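PDB 1IHN: hypothetical protein MTH938 from Methanothermobacter thermautotrophicus, which is of unknown function and belongs to an uncharacterised protein family, its single chain folding around a mixed five-stranded beta sheet with helices on both faces. Local coordinates for residues V12-G16 and D28-T32; I23-V27 and E56-E60; E53-L57 and V105-I109. One frame throughout, in Å; residues are numbered along the deposited sequence.

Contact 1. Residues V12-G16 and D28-T32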
loop_
_atom_site.group_PDB
_atom_site.type_symbol
_atom_site.label_atom_id
_atom_site.label_comp_id
_atom_site.label_asym_id
_atom_site.label_seq_id
_atom_site.Cartn_x
_atom_site.Cartn_y
_atom_site.Cartn_z
ATOM N N VAL A 12 0.739 -4.136 -10.426
ATOM C CA VAL A 12 0.699 -5.188 -9.416
ATOM C C VAL A 12 -0.594 -5.958 -9.639
ATOM O O VAL A 12 -1.565 -5.409 -10.168
ATOM C CB VAL A 12 0.710 -4.634 -7.964
ATOM C CG1 VAL A 12 2.071 -4.052 -7.641
ATOM C CG2 VAL A 12 -0.378 -3.582 -7.789
ATOM N N THR A 13 -0.599 -7.230 -9.259
ATOM C CA THR A 13 -1.783 -8.060 -9.415
ATOM C C THR A 13 -2.223 -8.563 -8.045
ATOM O O THR A 13 -1.451 -9.181 -7.318
ATOM C CB THR A 13 -1.511 -9.261 -10.341
ATOM O OG1 THR A 13 -1.179 -8.789 -11.652
ATOM C CG2 THR A 13 -2.735 -10.163 -10.425
ATOM N N TYR A 14 -3.473 -8.283 -7.697
ATOM C CA TYR A 14 -4.013 -8.694 -6.415
ATOM C C TYR A 14 -5.336 -9.409 -6.638
ATOM O O TYR A 14 -6.240 -8.874 -7.277
ATOM C CB TYR A 14 -4.232 -7.467 -5.526
ATOM C CG TYR A 14 -4.801 -7.802 -4.169
ATOM C CD1 TYR A 14 -4.020 -8.435 -3.199
ATOM C CD2 TYR A 14 -6.122 -7.495 -3.854
ATOM C CE1 TYR A 14 -4.539 -8.751 -1.949
ATOM C CE2 TYR A 14 -6.653 -7.805 -2.599
ATOM C CZ TYR A 14 -5.859 -8.432 -1.654
ATOM O OH TYR A 14 -6.374 -8.732 -0.409
ATOM N N ARG A 15 -5.438 -10.620 -6.108
ATOM C CA ARG A 15 -6.641 -11.431 -6.246
ATOM C C ARG A 15 -7.048 -11.623 -7.703
ATOM O O ARG A 15 -8.225 -11.538 -8.053
ATOM C CB ARG A 15 -7.790 -10.820 -5.443
ATOM C CG ARG A 15 -7.509 -10.777 -3.948
ATOM C CD ARG A 15 -8.710 -10.277 -3.160
ATOM N NE ARG A 15 -9.787 -11.257 -3.122
ATOM C CZ ARG A 15 -10.952 -11.067 -2.513
ATOM N NH1 ARG A 15 -11.205 -9.926 -1.882
ATOM N NH2 ARG A 15 -11.864 -12.028 -2.525
ATOM N N GLY A 16 -6.054 -11.870 -8.548
ATOM C CA GLY A 16 -6.314 -12.113 -9.955
ATOM C C GLY A 16 -6.548 -10.900 -10.826
ATOM O O GLY A 16 -6.747 -11.035 -12.034
ATOM N N ASP A 28 -10.359 -6.526 4.637
ATOM C CA ASP A 28 -11.266 -7.543 4.113
ATOM C C ASP A 28 -10.986 -8.005 2.676
ATOM O O ASP A 28 -11.740 -8.808 2.124
ATOM C CB ASP A 28 -12.708 -7.035 4.202
ATOM C CG ASP A 28 -12.916 -5.741 3.438
ATOM O OD1 ASP A 28 -11.997 -5.329 2.695
ATOM O OD2 ASP A 28 -14.002 -5.140 3.577
ATOM N N GLY A 29 -9.921 -7.495 2.064
ATOM C CA GLY A 29 -9.604 -7.905 0.705
ATOM C C GLY A 29 -10.061 -6.925 -0.360
ATOM O O GLY A 29 -9.753 -7.099 -1.540
ATOM N N SER A 30 -10.807 -5.900 0.045
ATOM C CA SER A 30 -11.289 -4.892 -0.892
ATOM C C SER A 30 -10.143 -4.018 -1.396
ATOM O O SER A 30 -9.100 -3.902 -0.755
ATOM C CB SER A 30 -12.343 -4.000 -0.230
ATOM O OG SER A 30 -13.531 -4.717 0.039
ATOM N N VAL A 31 -10.353 -3.402 -2.552
ATOM C CA VAL A 31 -9.361 -2.535 -3.149
ATOM C C VAL A 31 -10.006 -1.223 -3.573
ATOM O O VAL A 31 -11.060 -1.222 -4.203
ATOM C CB VAL A 31 -8.743 -3.162 -4.412
ATOM C CG1 VAL A 31 -7.833 -2.151 -5.088
ATOM C CG2 VAL A 31 -7.983 -4.430 -4.061
ATOM N N THR A 32 -9.367 -0.113 -3.219
ATOM C CA THR A 32 -9.845 1.207 -3.601
ATOM C C THR A 32 -8.650 2.008 -4.104
ATOM O O THR A 32 -7.494 1.695 -3.785
ATOM C CB THR A 32 -10.498 1.962 -2.424
ATOM O OG1 THR A 32 -9.567 2.072 -1.342
ATOM C CG2 THR A 32 -11.747 1.233 -1.954
#
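Tyr14 lays its ring beside Gly29 and Val31, and this is the tight, buried part of the contact. The ring of Tyr14 (chi1 180°, CG opposite the backbone N) reaches across to residues 28-32. Its CD2 touches Val31 CG2 at 3.6 Å, and the two side chains run alongside with opposite headings. At the ring edge, Tyr14 CE2 lies 3.4 Å from Gly29 O, near the ring plane. Tyr14 OH passes 3.5 Å from Gly29 CA and is hydrogen-bonded to Tyr95 OH. At the backbone angles of Gly29 a CB would be jammed against the carbonyl O of Asp28. The outer side is looser and meets solvent. There Arg15 reaches out with a bend at chi3, its CG over one face of the Tyr14 ring, toward the rim. Its NH1 gives a 3.2 Å hydrogen bond to Gly29 O. The oxygen lies in the guanidinium plane, yet NH1 sits above the carbonyl plane. Exposed Asp28 points away; its OD1 accepts from Ser30 N at 3.0 Å. That bond makes an Asx turn in the loop of the beta hairpin formed by strands 23-25 and 31-33, and strand 11-14 of the three-stranded antiparallel sheet packs against it.

Contact 2. Residues I23-V27 and E56-E60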
loop_
_atom_site.group_PDB
_atom_site.type_symbol
_atom_site.label_atom_id
_atom_site.label_comp_id
_atom_site.label_asym_id
_atom_site.label_seq_id
_atom_site.Cartn_x
_atom_site.Cartn_y
_atom_site.Cartn_z
ATOM N N ILE A 23 -2.905 1.696 -5.297
ATOM C CA ILE A 23 -4.089 1.171 -4.636
ATOM C C ILE A 23 -3.949 0.991 -3.139
ATOM O O ILE A 23 -2.845 0.965 -2.585
ATOM C CB ILE A 23 -4.504 -0.210 -5.214
ATOM C CG1 ILE A 23 -3.373 -1.222 -5.008
ATOM C CG2 ILE A 23 -4.840 -0.080 -6.704
ATOM C CD1 ILE A 23 -3.742 -2.664 -5.359
ATOM N N VAL A 24 -5.103 0.861 -2.503
ATOM C CA VAL A 24 -5.205 0.629 -1.075
ATOM C C VAL A 24 -5.871 -0.742 -0.923
ATOM O O VAL A 24 -6.960 -0.973 -1.459
ATOM C CB VAL A 24 -6.113 1.676 -0.392
ATOM C CG1 VAL A 24 -6.310 1.314 1.080
ATOM C CG2 VAL A 24 -5.507 3.069 -0.531
ATOM N N VAL A 25 -5.206 -1.655 -0.223
ATOM C CA VAL A 25 -5.773 -2.974 0.020
ATOM C C VAL A 25 -6.305 -2.975 1.458
ATOM O O VAL A 25 -5.552 -2.812 2.421
ATOM C CB VAL A 25 -4.717 -4.089 -0.170
ATOM C CG1 VAL A 25 -5.335 -5.448 0.113
ATOM C CG2 VAL A 25 -4.191 -4.061 -1.598
ATOM N N HIS A 26 -7.617 -3.138 1.584
ATOM C CA HIS A 26 -8.286 -3.141 2.876
ATOM C C HIS A 26 -8.196 -4.499 3.583
ATOM O O HIS A 26 -7.938 -5.527 2.956
ATOM C CB HIS A 26 -9.743 -2.722 2.665
ATOM C CG HIS A 26 -9.883 -1.356 2.064
ATOM N ND1 HIS A 26 -9.962 -0.210 2.827
ATOM C CD2 HIS A 26 -9.863 -0.943 0.773
ATOM C CE1 HIS A 26 -9.980 0.846 2.036
ATOM N NE2 HIS A 26 -9.919 0.430 0.783
ATOM N N VAL A 27 -8.404 -4.490 4.894
ATOM C CA VAL A 27 -8.331 -5.703 5.700
ATOM C C VAL A 27 -9.185 -6.849 5.168
ATOM O O VAL A 27 -8.780 -8.008 5.228
ATOM C CB VAL A 27 -8.741 -5.404 7.160
ATOM C CG1 VAL A 27 -8.942 -6.701 7.934
ATOM C CG2 VAL A 27 -7.665 -4.557 7.829
ATOM N N GLU A 56 -8.001 6.080 6.751
ATOM C CA GLU A 56 -9.079 5.194 6.334
ATOM C C GLU A 56 -8.794 3.743 6.716
ATOM O O GLU A 56 -9.712 2.945 6.868
ATOM C CB GLU A 56 -9.328 5.303 4.821
ATOM C CG GLU A 56 -8.254 4.704 3.915
ATOM C CD GLU A 56 -8.693 4.667 2.449
ATOM O OE1 GLU A 56 -9.765 4.098 2.164
ATOM O OE2 GLU A 56 -7.973 5.199 1.578
ATOM N N LEU A 57 -7.521 3.401 6.882
ATOM C CA LEU A 57 -7.157 2.038 7.246
ATOM C C LEU A 57 -7.211 1.794 8.752
ATOM O O LEU A 57 -7.571 0.705 9.196
ATOM C CB LEU A 57 -5.755 1.705 6.724
ATOM C CG LEU A 57 -5.619 1.652 5.197
ATOM C CD1 LEU A 57 -4.184 1.282 4.820
ATOM C CD2 LEU A 57 -6.610 0.630 4.625
ATOM N N LEU A 58 -6.864 2.813 9.531
ATOM C CA LEU A 58 -6.860 2.708 10.985
ATOM C C LEU A 58 -8.222 2.308 11.544
ATOM O O LEU A 58 -8.317 1.740 12.634
ATOM C CB LEU A 58 -6.421 4.041 11.599
ATOM C CG LEU A 58 -5.043 4.549 11.167
ATOM C CD1 LEU A 58 -4.788 5.919 11.772
ATOM C CD2 LEU A 58 -3.969 3.562 11.602
ATOM N N GLU A 59 -9.273 2.599 10.787
ATOM C CA GLU A 59 -10.637 2.282 11.200
ATOM C C GLU A 59 -10.902 0.776 11.131
ATOM O O GLU A 59 -11.694 0.233 11.902
ATOM C CB GLU A 59 -11.622 3.020 10.292
ATOM C CG GLU A 59 -11.286 4.491 10.098
ATOM C CD GLU A 59 -12.079 5.131 8.973
ATOM O OE1 GLU A 59 -11.974 4.648 7.823
ATOM O OE2 GLU A 59 -12.801 6.116 9.233
ATOM N N GLU A 60 -10.236 0.110 10.196
ATOM C CA GLU A 60 -10.394 -1.325 10.012
ATOM C C GLU A 60 -9.626 -2.104 11.071
ATOM O O GLU A 60 -9.660 -3.335 11.096
ATOM C CB GLU A 60 -9.904 -1.716 8.618
ATOM C CG GLU A 60 -10.845 -1.295 7.504
ATOM C CD GLU A 60 -10.160 -1.217 6.152
ATOM O OE1 GLU A 60 -9.405 -2.149 5.798
ATOM O OE2 GLU A 60 -10.386 -0.217 5.439
#
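His26 and Leu57 bring their CA atoms within 6.9 Å, and Val27 and Glu60 theirs within 6.5 Å. Here the end of strand 23-25 and the loop after it pass residues 56-60, which carry on from helix 52-58. This is helix-on-sheet packing in an alpha/beta fold, with a His-carboxylate hydrogen bond at its margin. The carboxylate of Glu60 uses both oxygens. Its OE2 accepts from His26 ND1 on the syn side at 2.6 Å, in a nearly straight bond (168°) close to the imidazole plane. Its OE1 accepts from Val27 N at 2.7 Å. The two bonds tie the ring and the backbone that follows it to one side chain, and ring and carboxylate planes stand 36° apart. Replacing Glu60 by an alanine is likely to leave His26 ND1 and Val27 N without these acceptors and the imidazole freer to turn. The other ring nitrogen, His26 NE2, is hydrogen-bonded to Thr32 OG1, which also helps fix the ring. Beside these bonds the packing is mainly apolar. Leu57 CD2 meets Val24 CG1 at 3.6 Å. Val24 CG1 also lies over one face of the imidazole, toward its rim. Val27 CG2 lies alongside Glu60 CB. Glu56 leaves with CG between the backbone N and the carbonyl carbon (chi1 71°) and then runs extended, so that OE1 comes to the ring edge, 3.3 Å from His26 CE1.

Contact 3. Residues E53-L57 and V105-I109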
loop_
_atom_site.group_PDB
_atom_site.type_symbol
_atom_site.label_atom_id
_atom_site.label_comp_id
_atom_site.label_asym_id
_atom_site.label_seq_id
_atom_site.Cartn_x
_atom_site.Cartn_y
_atom_site.Cartn_z
ATOM N N GLU A 53 -3.459 9.657 4.843
ATOM C CA GLU A 53 -3.749 8.586 3.893
ATOM C C GLU A 53 -4.002 7.253 4.598
ATOM O O GLU A 53 -4.724 6.403 4.079
ATOM C CB GLU A 53 -2.611 8.428 2.871
ATOM C CG GLU A 53 -2.678 9.428 1.723
ATOM C CD GLU A 53 -1.877 9.002 0.499
ATOM O OE1 GLU A 53 -2.085 7.871 0.006
ATOM O OE2 GLU A 53 -1.049 9.801 0.017
ATOM N N LEU A 54 -3.415 7.081 5.780
ATOM C CA LEU A 54 -3.580 5.852 6.563
ATOM C C LEU A 54 -4.867 5.858 7.388
ATOM O O LEU A 54 -5.350 4.804 7.808
ATOM C CB LEU A 54 -2.406 5.673 7.525
ATOM C CG LEU A 54 -0.986 5.546 6.971
ATOM C CD1 LEU A 54 -0.005 5.536 8.132
ATOM C CD2 LEU A 54 -0.852 4.275 6.145
ATOM N N GLU A 55 -5.407 7.048 7.622
ATOM C CA GLU A 55 -6.615 7.210 8.422
ATOM C C GLU A 55 -7.753 6.261 8.046
ATOM O O GLU A 55 -8.400 5.688 8.929
ATOM C CB GLU A 55 -7.097 8.665 8.353
ATOM C CG GLU A 55 -8.200 9.005 9.354
ATOM C CD GLU A 55 -8.397 10.505 9.535
ATOM O OE1 GLU A 55 -8.647 11.205 8.530
ATOM O OE2 GLU A 55 -8.307 10.984 10.686
ATOM N N GLU A 56 -8.001 6.080 6.751
ATOM C CA GLU A 56 -9.079 5.194 6.334
ATOM C C GLU A 56 -8.794 3.743 6.716
ATOM O O GLU A 56 -9.712 2.945 6.868
ATOM C CB GLU A 56 -9.328 5.303 4.821
ATOM C CG GLU A 56 -8.254 4.704 3.915
ATOM C CD GLU A 56 -8.693 4.667 2.449
ATOM O OE1 GLU A 56 -9.765 4.098 2.164
ATOM O OE2 GLU A 56 -7.973 5.199 1.578
ATOM N N LEU A 57 -7.521 3.401 6.882
ATOM C CA LEU A 57 -7.157 2.038 7.246
ATOM C C LEU A 57 -7.211 1.794 8.752
ATOM O O LEU A 57 -7.571 0.705 9.196
ATOM C CB LEU A 57 -5.755 1.705 6.724
ATOM C CG LEU A 57 -5.619 1.652 5.197
ATOM C CD1 LEU A 57 -4.184 1.282 4.820
ATOM C CD2 LEU A 57 -6.610 0.630 4.625
ATOM N N VAL A 105 -4.215 -7.736 7.739
ATOM C CA VAL A 105 -3.264 -6.857 7.070
ATOM C C VAL A 105 -3.925 -5.946 6.046
ATOM O O VAL A 105 -4.890 -6.321 5.387
ATOM C CB VAL A 105 -2.168 -7.674 6.347
ATOM C CG1 VAL A 105 -1.025 -6.758 5.919
ATOM C CG2 VAL A 105 -1.665 -8.779 7.250
ATOM N N ALA A 106 -3.384 -4.740 5.925
ATOM C CA ALA A 106 -3.868 -3.753 4.979
ATOM C C ALA A 106 -2.627 -3.144 4.340
ATOM O O ALA A 106 -1.542 -3.182 4.922
ATOM C CB ALA A 106 -4.675 -2.685 5.697
ATOM N N ALA A 107 -2.778 -2.584 3.148
ATOM C CA ALA A 107 -1.634 -1.992 2.477
ATOM C C ALA A 107 -1.980 -0.858 1.532
ATOM O O ALA A 107 -3.116 -0.719 1.082
ATOM C CB ALA A 107 -0.864 -3.077 1.713
ATOM N N ILE A 108 -0.977 -0.031 1.268
ATOM C CA ILE A 108 -1.090 1.073 0.334
ATOM C C ILE A 108 0.120 0.824 -0.553
ATOM O O ILE A 108 1.258 0.835 -0.085
ATOM C CB ILE A 108 -0.961 2.454 1.018
ATOM C CG1 ILE A 108 -2.097 2.648 2.027
ATOM C CG2 ILE A 108 -0.984 3.546 -0.041
ATOM C CD1 ILE A 108 -2.142 4.023 2.674
ATOM N N ILE A 109 -0.142 0.574 -1.830
ATOM C CA ILE A 109 0.902 0.271 -2.790
ATOM C C ILE A 109 1.109 1.350 -3.840
ATOM O O ILE A 109 0.155 1.832 -4.449
ATOM C CB ILE A 109 0.582 -1.045 -3.535
ATOM C CG1 ILE A 109 0.372 -2.184 -2.529
ATOM C CG2 ILE A 109 1.685 -1.350 -4.544
ATOM C CD1 ILE A 109 1.618 -2.604 -1.774
#
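Leu54 and Leu57 face Ile108 and Ala106 where the axis of helix segment 53-57 runs nearly antiparallel to strand 105-109, at 155° and 9.6 Å. No hydrogen bond crosses between them; the contact is apolar and buried. Ile108 carries much of it. Its CG1 is anti to the carbonyl carbon (chi1 -62°), which lets its chain reach both leucines. Ile108 CD1 touches Leu54 CD2 at 3.7 Å. Ile108 CG1 touches Leu57 CD1, also at 3.7 Å. Both leucines approach it at a slant. The tip of Ile108 also reaches the helix backbone, CD1 lying 3.8 Å from Glu53 O. Strand 105-109 is the middle strand of the mixed five-stranded sheet, between antiparallel 23-25 and parallel 64-68. Helix 52-58 packs on one face of this sheet. Helix 88-100 packs on the other, where Val105 and Ile109 touch it, so the fold is layered alpha/beta/alpha here. Nearer the start of the strand, the small Ala106 probably allows the close approach of the helix: Leu57 and Ala106 have CA atoms 7.0 Å apart. The CB of Ala106 lies 4.0 Å from Leu57 CD2, so both methyls of that leucine rest on the strand. Leu54 extends the packing to Ile65 and Ile67 of the neighbouring strand. At the other end, the polar tip of Glu53 turns to a hydrogen bond with Ser39 OG and a salt bridge to Arg34 NE.

From the N terminus, contact 1 closes first. It joins strand 11-14 to residues 28-32 and loops out only eleven residues, among them strands 17-19 and 23-25. Contact 2 starts inside that loop, at 23-27, and closes later at 56-60, so contacts 1 and 2 cross along the chain. Contact 3 begins where contact 2 ends, sharing Glu56 and Leu57, and closes the longest loop, to strand 105-109. Contacts 1 and 3 follow in series. Adjacent strands link the three: 31-33, 23-25 and 105-109 lie side by side in the mixed sheet. Together the contacts tie the three-stranded sheet, the mixed sheet and helix 52-58.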